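Side-chain contacts in glycosyl hydrolase family 2, TIM barrel domain protein (PDB 6ED2), which probably hydrolyses beta-D-glucuronides as a gut bacterial beta-glucuronidase of glycosyl hydrolase family 2: residues Thr143-Ile147 and Val148-Gln152; Gly127-Val130 and Ala131-Glu134; Pro548-Met551 and Trp552-Glu555. All coordinates share one frame; numbering follows the deposited sequence.

Contact 1 (Thr143-Ile147 and Val148-Gln152); sequences TVTNI and VRYNQ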
loop_
_atom_site.group_PDB
_atom_site.type_symbol
_atom_site.label_atom_id
_atom_site.label_comp_id
_atom_site.label_asym_id
_atom_site.label_seq_id
_atom_site.Cartn_x
_atom_site.Cartn_y
_atom_site.Cartn_z
ATOM N N THR A 143 43.325 -10.236 23.735
ATOM C CA THR A 143 44.367 -9.537 24.476
ATOM C C THR A 143 45.515 -9.215 23.536
ATOM O O THR A 143 46.031 -10.105 22.854
ATOM C CB THR A 143 44.853 -10.379 25.654
ATOM O OG1 THR A 143 43.882 -10.323 26.708
ATOM C CG2 THR A 143 46.185 -9.850 26.192
ATOM N N VAL A 144 45.895 -7.933 23.456
ATOM C CA VAL A 144 46.890 -7.564 22.449
ATOM C C VAL A 144 48.023 -6.774 23.098
ATOM O O VAL A 144 48.768 -6.054 22.420
ATOM C CB VAL A 144 46.239 -6.780 21.294
ATOM C CG1 VAL A 144 45.166 -7.625 20.625
ATOM C CG2 VAL A 144 45.658 -5.484 21.794
ATOM N N THR A 145 48.168 -6.947 24.417
ATOM C CA THR A 145 49.144 -6.201 25.206
ATOM C C THR A 145 50.544 -6.250 24.608
ATOM O O THR A 145 51.225 -5.222 24.517
ATOM C CB THR A 145 49.166 -6.749 26.624
ATOM O OG1 THR A 145 47.855 -6.632 27.173
ATOM C CG2 THR A 145 50.173 -5.982 27.485
ATOM N N ASN A 146 51.002 -7.433 24.210
ATOM C CA ASN A 146 52.362 -7.586 23.712
ATOM C C ASN A 146 52.445 -7.578 22.203
ATOM O O ASN A 146 53.504 -7.892 21.664
ATOM C CB ASN A 146 52.989 -8.874 24.241
ATOM C CG ASN A 146 53.024 -8.908 25.744
ATOM O OD1 ASN A 146 52.598 -9.882 26.358
ATOM N ND2 ASN A 146 53.500 -7.824 26.354
ATOM N N ILE A 147 51.358 -7.239 21.511
ATOM C CA ILE A 147 51.364 -7.188 20.060
ATOM C C ILE A 147 51.306 -5.758 19.523
ATOM O O ILE A 147 51.787 -5.505 18.413
ATOM C CB ILE A 147 50.197 -8.031 19.498
ATOM C CG1 ILE A 147 50.214 -9.432 20.112
ATOM C CG2 ILE A 147 50.278 -8.130 17.999
ATOM C CD1 ILE A 147 51.467 -10.221 19.765
ATOM N N VAL A 148 50.733 -4.824 20.266
ATOM C CA VAL A 148 50.530 -3.468 19.769
ATOM C C VAL A 148 51.829 -2.678 19.850
ATOM O O VAL A 148 52.704 -2.947 20.684
ATOM C CB VAL A 148 49.410 -2.761 20.557
ATOM C CG1 VAL A 148 48.057 -3.376 20.221
ATOM C CG2 VAL A 148 49.697 -2.829 22.051
ATOM N N ARG A 149 51.953 -1.685 18.973
ATOM C CA ARG A 149 52.978 -0.660 19.106
ATOM C C ARG A 149 52.376 0.517 19.861
ATOM O O ARG A 149 51.279 0.980 19.523
ATOM C CB ARG A 149 53.495 -0.209 17.739
ATOM C CG ARG A 149 53.820 -1.326 16.766
ATOM C CD ARG A 149 53.331 -0.950 15.372
ATOM N NE ARG A 149 53.527 -2.015 14.386
ATOM C CZ ARG A 149 52.829 -2.118 13.254
ATOM N NH1 ARG A 149 53.072 -3.120 12.404
ATOM N NH2 ARG A 149 51.877 -1.220 12.976
ATOM N N TYR A 150 53.090 0.994 20.877
ATOM C CA TYR A 150 52.591 2.033 21.770
ATOM C C TYR A 150 52.853 3.433 21.204
ATOM O O TYR A 150 53.880 3.682 20.571
ATOM C CB TYR A 150 53.217 1.867 23.158
ATOM C CG TYR A 150 52.656 0.649 23.866
ATOM C CD1 TYR A 150 51.608 0.765 24.788
ATOM C CD2 TYR A 150 53.135 -0.626 23.580
ATOM C CE1 TYR A 150 51.074 -0.353 25.413
ATOM C CE2 TYR A 150 52.608 -1.748 24.203
ATOM C CZ TYR A 150 51.585 -1.604 25.117
ATOM O OH TYR A 150 51.074 -2.722 25.718
ATOM N N ASN A 151 51.893 4.333 21.426
ATOM C CA ASN A 151 51.849 5.659 20.800
ATOM C C ASN A 151 51.954 5.574 19.277
ATOM O O ASN A 151 52.541 6.439 18.623
ATOM C CB ASN A 151 52.912 6.602 21.368
ATOM C CG ASN A 151 52.385 8.027 21.526
ATOM O OD1 ASN A 151 51.398 8.268 22.248
ATOM N ND2 ASN A 151 53.025 8.981 20.837
ATOM N N GLN A 152 51.356 4.535 18.701
ATOM C CA GLN A 152 51.284 4.395 17.256
ATOM C C GLN A 152 49.924 3.842 16.880
ATOM O O GLN A 152 49.133 3.426 17.736
ATOM C CB GLN A 152 52.392 3.486 16.712
ATOM C CG GLN A 152 53.770 3.937 17.111
ATOM C CD GLN A 152 54.833 2.976 16.680
ATOM O OE1 GLN A 152 54.889 2.577 15.517
ATOM N NE2 GLN A 152 55.690 2.585 17.620
#
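V144 and V148 meet through both backbone and side chain across an alpha-turn (V148 N to V144 O), in the loop that carries the chain from strand 140-143 to strand 152-161 of the beta-sandwich sugar-binding domain. V148 N donates to V144 O at 3.2 Å, approaching almost in line with the C=O bond although the bond is bent at the hydrogen (N-H...O 144°). The same oxygen accepts from I147 N, which lies 3.0 Å from V144 O, so that two successive amides grip one carbonyl. Alongside, V144 CG2 touches V148 CG1 at 3.6 Å, the two side chains crossing at about a right angle. V148 turns CG1 back over the turn because this methyl stands opposite its own carbonyl carbon (chi1 -70°), while V148 CG2 settles 3.4 Å from V144 O.

The next carbonyl is taken up differently: Y150 OH donates to T145 O at 2.8 Å, meeting the oxygen in the carbonyl plane on a lone pair (C=O...OH 133°). T145 O thus sits at the edge of the phenol ring, near its plane, and the methyl T145 CG2 lies beside the hydroxyl.

Farther out, V148 packs on F99 and V101, V144 on I110 and L112, and all three of V144, I147 and V148 on V125, so strands of the sandwich wall in the apolar side of the turn. T145 is held by its hydroxyl, OG1, hydrogen-bonded to D109 OD1 and I110 N. N126 ND2 donates to I147 O.

Contact 2 (Gly127-Val130 and Ala131-Glu134); sequences GVEV and AQHE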
loop_
_atom_site.group_PDB
_atom_site.type_symbol
_atom_site.label_atom_id
_atom_site.label_comp_id
_atom_site.label_asym_id
_atom_site.label_seq_id
_atom_site.Cartn_x
_atom_site.Cartn_y
_atom_site.Cartn_z
ATOM N N GLY A 127 48.928 -8.099 11.762
ATOM C CA GLY A 127 49.239 -9.316 11.055
ATOM C C GLY A 127 49.339 -10.576 11.895
ATOM O O GLY A 127 49.498 -11.654 11.318
ATOM N N VAL A 128 49.248 -10.506 13.225
ATOM C CA VAL A 128 49.387 -11.698 14.053
ATOM C C VAL A 128 48.034 -12.069 14.657
ATOM O O VAL A 128 47.320 -11.210 15.201
ATOM C CB VAL A 128 50.489 -11.541 15.126
ATOM C CG1 VAL A 128 51.419 -10.367 14.825
ATOM C CG2 VAL A 128 49.937 -11.462 16.524
ATOM N N GLU A 129 47.684 -13.359 14.546
ATOM C CA GLU A 129 46.407 -13.878 15.032
ATOM C C GLU A 129 46.372 -13.871 16.551
ATOM O O GLU A 129 47.288 -14.378 17.198
ATOM C CB GLU A 129 46.179 -15.296 14.499
ATOM C CG GLU A 129 44.741 -15.810 14.655
ATOM C CD GLU A 129 44.413 -16.972 13.711
ATOM O OE1 GLU A 129 45.277 -17.349 12.887
ATOM O OE2 GLU A 129 43.284 -17.500 13.786
ATOM N N VAL A 130 45.307 -13.300 17.123
ATOM C CA VAL A 130 45.239 -13.058 18.562
ATOM C C VAL A 130 43.943 -13.583 19.176
ATOM O O VAL A 130 43.784 -13.564 20.405
ATOM C CB VAL A 130 45.378 -11.552 18.885
ATOM C CG1 VAL A 130 46.804 -11.071 18.664
ATOM C CG2 VAL A 130 44.377 -10.734 18.080
ATOM N N ALA A 131 42.986 -14.005 18.350
ATOM C CA ALA A 131 41.769 -14.591 18.903
ATOM C C ALA A 131 41.032 -15.368 17.825
ATOM O O ALA A 131 41.174 -15.095 16.627
ATOM C CB ALA A 131 40.830 -13.549 19.517
ATOM N N GLN A 132 40.274 -16.363 18.276
ATOM C CA GLN A 132 39.355 -17.109 17.435
ATOM C C GLN A 132 38.059 -17.259 18.207
ATOM O O GLN A 132 38.074 -17.423 19.429
ATOM C CB GLN A 132 39.903 -18.483 17.051
ATOM C CG GLN A 132 41.193 -18.407 16.269
ATOM C CD GLN A 132 41.812 -19.766 16.066
ATOM O OE1 GLN A 132 41.713 -20.633 16.936
ATOM N NE2 GLN A 132 42.448 -19.970 14.908
ATOM N N HIS A 133 36.942 -17.180 17.497
ATOM C CA HIS A 133 35.661 -17.251 18.168
ATOM C C HIS A 133 34.650 -17.920 17.262
ATOM O O HIS A 133 34.616 -17.667 16.059
ATOM C CB HIS A 133 35.162 -15.869 18.568
ATOM C CG HIS A 133 33.870 -15.895 19.317
ATOM N ND1 HIS A 133 33.799 -16.128 20.675
ATOM C CD2 HIS A 133 32.599 -15.704 18.898
ATOM C CE1 HIS A 133 32.536 -16.073 21.061
ATOM N NE2 HIS A 133 31.789 -15.814 20.002
ATOM N N GLU A 134 33.827 -18.768 17.860
ATOM C CA GLU A 134 32.743 -19.446 17.177
ATOM C C GLU A 134 31.429 -18.980 17.786
ATOM O O GLU A 134 31.294 -18.925 19.012
ATOM C CB GLU A 134 32.894 -20.966 17.309
ATOM C CG GLU A 134 31.661 -21.721 16.863
ATOM C CD GLU A 134 31.482 -21.672 15.352
ATOM O OE1 GLU A 134 32.491 -21.510 14.630
ATOM O OE2 GLU A 134 30.326 -21.781 14.890
#
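E129 and Q132 are joined by a side-chain hydrogen bond along one strand, Q132 NE2 giving to E129 OE2 at 2.8 Å with an N-H...O angle of 146°. The acceptor is met from above the carboxylate plane, and the two flat groups are turned 68° from each other, so they cross instead of lying coplanar. The glutamate can reach forward because its CG stands opposite the backbone N (chi1 -166°) and the chain beyond is extended. Q132 CG adds a van der Waals contact at 3.4 Å to E129 OE2.

In charge pairing, the same OE2 makes a salt bridge with R122 NE on the neighbouring hairpin strand, so one oxygen serves both an arginine and an amide. With an alanine here in place of E129, R122 would probably lose this carboxylate partner and the Q132 amide would be set free to turn.

Apolar packing falls to V130 and A131, which both touch A142 of strand 140-143.

Ordinarily residues three apart on a strand face opposite ways. Here E129 and Q132 project together because V130 and A131 on strand 128-134 both face the single residue V123 of strand 120-125, so the strand carries one extra residue: a classic beta bulge in this hairpin.

Contact 3 (Pro548-Met551 and Trp552-Glu555); sequences PSVM and WSAE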
loop_
_atom_site.group_PDB
_atom_site.type_symbol
_atom_site.label_atom_id
_atom_site.label_comp_id
_atom_site.label_asym_id
_atom_site.label_seq_id
_atom_site.Cartn_x
_atom_site.Cartn_y
_atom_site.Cartn_z
ATOM N N PRO A 548 -16.123 -10.072 4.307
ATOM C CA PRO A 548 -15.535 -10.786 5.447
ATOM C C PRO A 548 -14.059 -11.135 5.209
ATOM O O PRO A 548 -13.546 -10.909 4.111
ATOM C CB PRO A 548 -16.394 -12.035 5.542
ATOM C CG PRO A 548 -16.772 -12.309 4.114
ATOM C CD PRO A 548 -16.944 -10.956 3.461
ATOM N N SER A 549 -13.391 -11.668 6.231
ATOM C CA SER A 549 -11.936 -11.748 6.212
ATOM C C SER A 549 -11.431 -12.779 5.208
ATOM O O SER A 549 -12.134 -13.716 4.820
ATOM C CB SER A 549 -11.396 -12.101 7.601
ATOM O OG SER A 549 -11.896 -13.352 8.064
ATOM N N VAL A 550 -10.181 -12.575 4.784
ATOM C CA VAL A 550 -9.363 -13.604 4.154
ATOM C C VAL A 550 -8.021 -13.641 4.873
ATOM O O VAL A 550 -7.530 -12.620 5.371
ATOM C CB VAL A 550 -9.156 -13.361 2.643
ATOM C CG1 VAL A 550 -10.492 -13.481 1.891
ATOM C CG2 VAL A 550 -8.499 -11.984 2.406
ATOM N N MET A 551 -7.438 -14.835 4.950
ATOM C CA MET A 551 -6.071 -14.947 5.435
ATOM C C MET A 551 -5.204 -13.911 4.734
ATOM O O MET A 551 -5.322 -13.722 3.518
ATOM C CB MET A 551 -5.537 -16.361 5.187
ATOM C CG MET A 551 -6.247 -17.434 6.013
ATOM S SD MET A 551 -5.733 -19.084 5.500
ATOM C CE MET A 551 -4.275 -19.322 6.517
ATOM N N TRP A 552 -4.386 -13.209 5.535
ATOM C CA TRP A 552 -3.489 -12.101 5.182
ATOM C C TRP A 552 -4.106 -10.718 5.432
ATOM O O TRP A 552 -3.389 -9.713 5.355
ATOM C CB TRP A 552 -2.989 -12.187 3.728
ATOM C CG TRP A 552 -1.834 -13.143 3.551
ATOM C CD1 TRP A 552 -1.907 -14.474 3.214
ATOM C CD2 TRP A 552 -0.435 -12.848 3.707
ATOM N NE1 TRP A 552 -0.641 -15.017 3.145
ATOM C CE2 TRP A 552 0.279 -14.044 3.449
ATOM C CE3 TRP A 552 0.283 -11.695 4.050
ATOM C CZ2 TRP A 552 1.681 -14.115 3.514
ATOM C CZ3 TRP A 552 1.690 -11.766 4.104
ATOM C CH2 TRP A 552 2.362 -12.966 3.844
ATOM N N SER A 553 -5.399 -10.644 5.762
ATOM C CA SER A 553 -6.076 -9.380 6.057
ATOM C C SER A 553 -6.020 -9.032 7.545
ATOM O O SER A 553 -5.865 -9.898 8.417
ATOM C CB SER A 553 -7.545 -9.436 5.637
ATOM O OG SER A 553 -8.253 -10.270 6.548
ATOM N N ALA A 554 -6.195 -7.732 7.825
ATOM C CA ALA A 554 -6.275 -7.269 9.210
ATOM C C ALA A 554 -7.415 -7.953 9.948
ATOM O O ALA A 554 -7.269 -8.334 11.119
ATOM C CB ALA A 554 -6.458 -5.750 9.257
ATOM N N GLU A 555 -8.555 -8.123 9.271
ATOM C CA GLU A 555 -9.711 -8.769 9.875
ATOM C C GLU A 555 -9.386 -10.191 10.304
ATOM O O GLU A 555 -9.749 -10.615 11.406
ATOM C CB GLU A 555 -10.878 -8.780 8.890
ATOM C CG GLU A 555 -11.632 -7.464 8.822
ATOM C CD GLU A 555 -10.878 -6.396 8.039
ATOM O OE1 GLU A 555 -9.889 -6.737 7.327
ATOM O OE2 GLU A 555 -11.293 -5.215 8.133
#
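V550 to S553 form a type II beta turn closed by S553 N, which donates to V550 O at 2.9 Å, and this turn leads directly into helix 554-570, the helix between the seventh and eighth parallel strands of the TIM barrel. S553 is the N-cap. Its hydroxyl, placed between its own backbone N and carbonyl carbon (chi1 73°), leans back over the turn, and OG donates to V550 O at 2.7 Å, tilted from the carbonyl plane. One buried carbonyl is thus gripped by both the amide and the hydroxyl of a single residue, while the same OG also caps Y556 N, one of the amides of the helix's first turn.

W552 holds the third position of the turn with a positive phi (96°), and the price is close crowding: its CB lies 2.8 Å from M551 O. That oxygen sits at the edge of the indole, near its plane. Beyond, the ring meets W500 edge-to-face, and NE1 donates to I591 O of the third subunit, so the turn takes part in the tetramer interface.

S549 and E555 meet through their aliphatic carbons, S549 CB resting 3.6 Å from E555 CB and 3.8 Å from S553 OG. Their polar ends diverge. S549 OG is hydrogen-bonded to E559 OE1, one helical turn beyond E555, whereas the E555 chain is bent at chi2 (76°), and its carboxylate is held by three partners: OE1 accepts from K546 N, and OE2 is hydrogen-bonded to H545 ND1 of its own chain and to Y613 OH of the fourth subunit.

How the contacts relate
Contacts 1 and 2 are neighbours in the sugar-binding domain, their centres 15 Å apart, and they share an apolar seam: I147 CG2 touches V128 CG2 at 3.7 Å, and V144 CG1 lies 4.1 Å from V130 CG2. The loop of contact 1 therefore lies against the bulged hairpin strand of contact 2. Contact 3 belongs to the TIM barrel, on the opposite side of the chain's centre, its centre 61 Å from that of contact 1 and 52 Å from that of contact 2. None adjoins the magnesium site of T239 and E241, although another bound magnesium ion is about 14 Å from the W552 side chain.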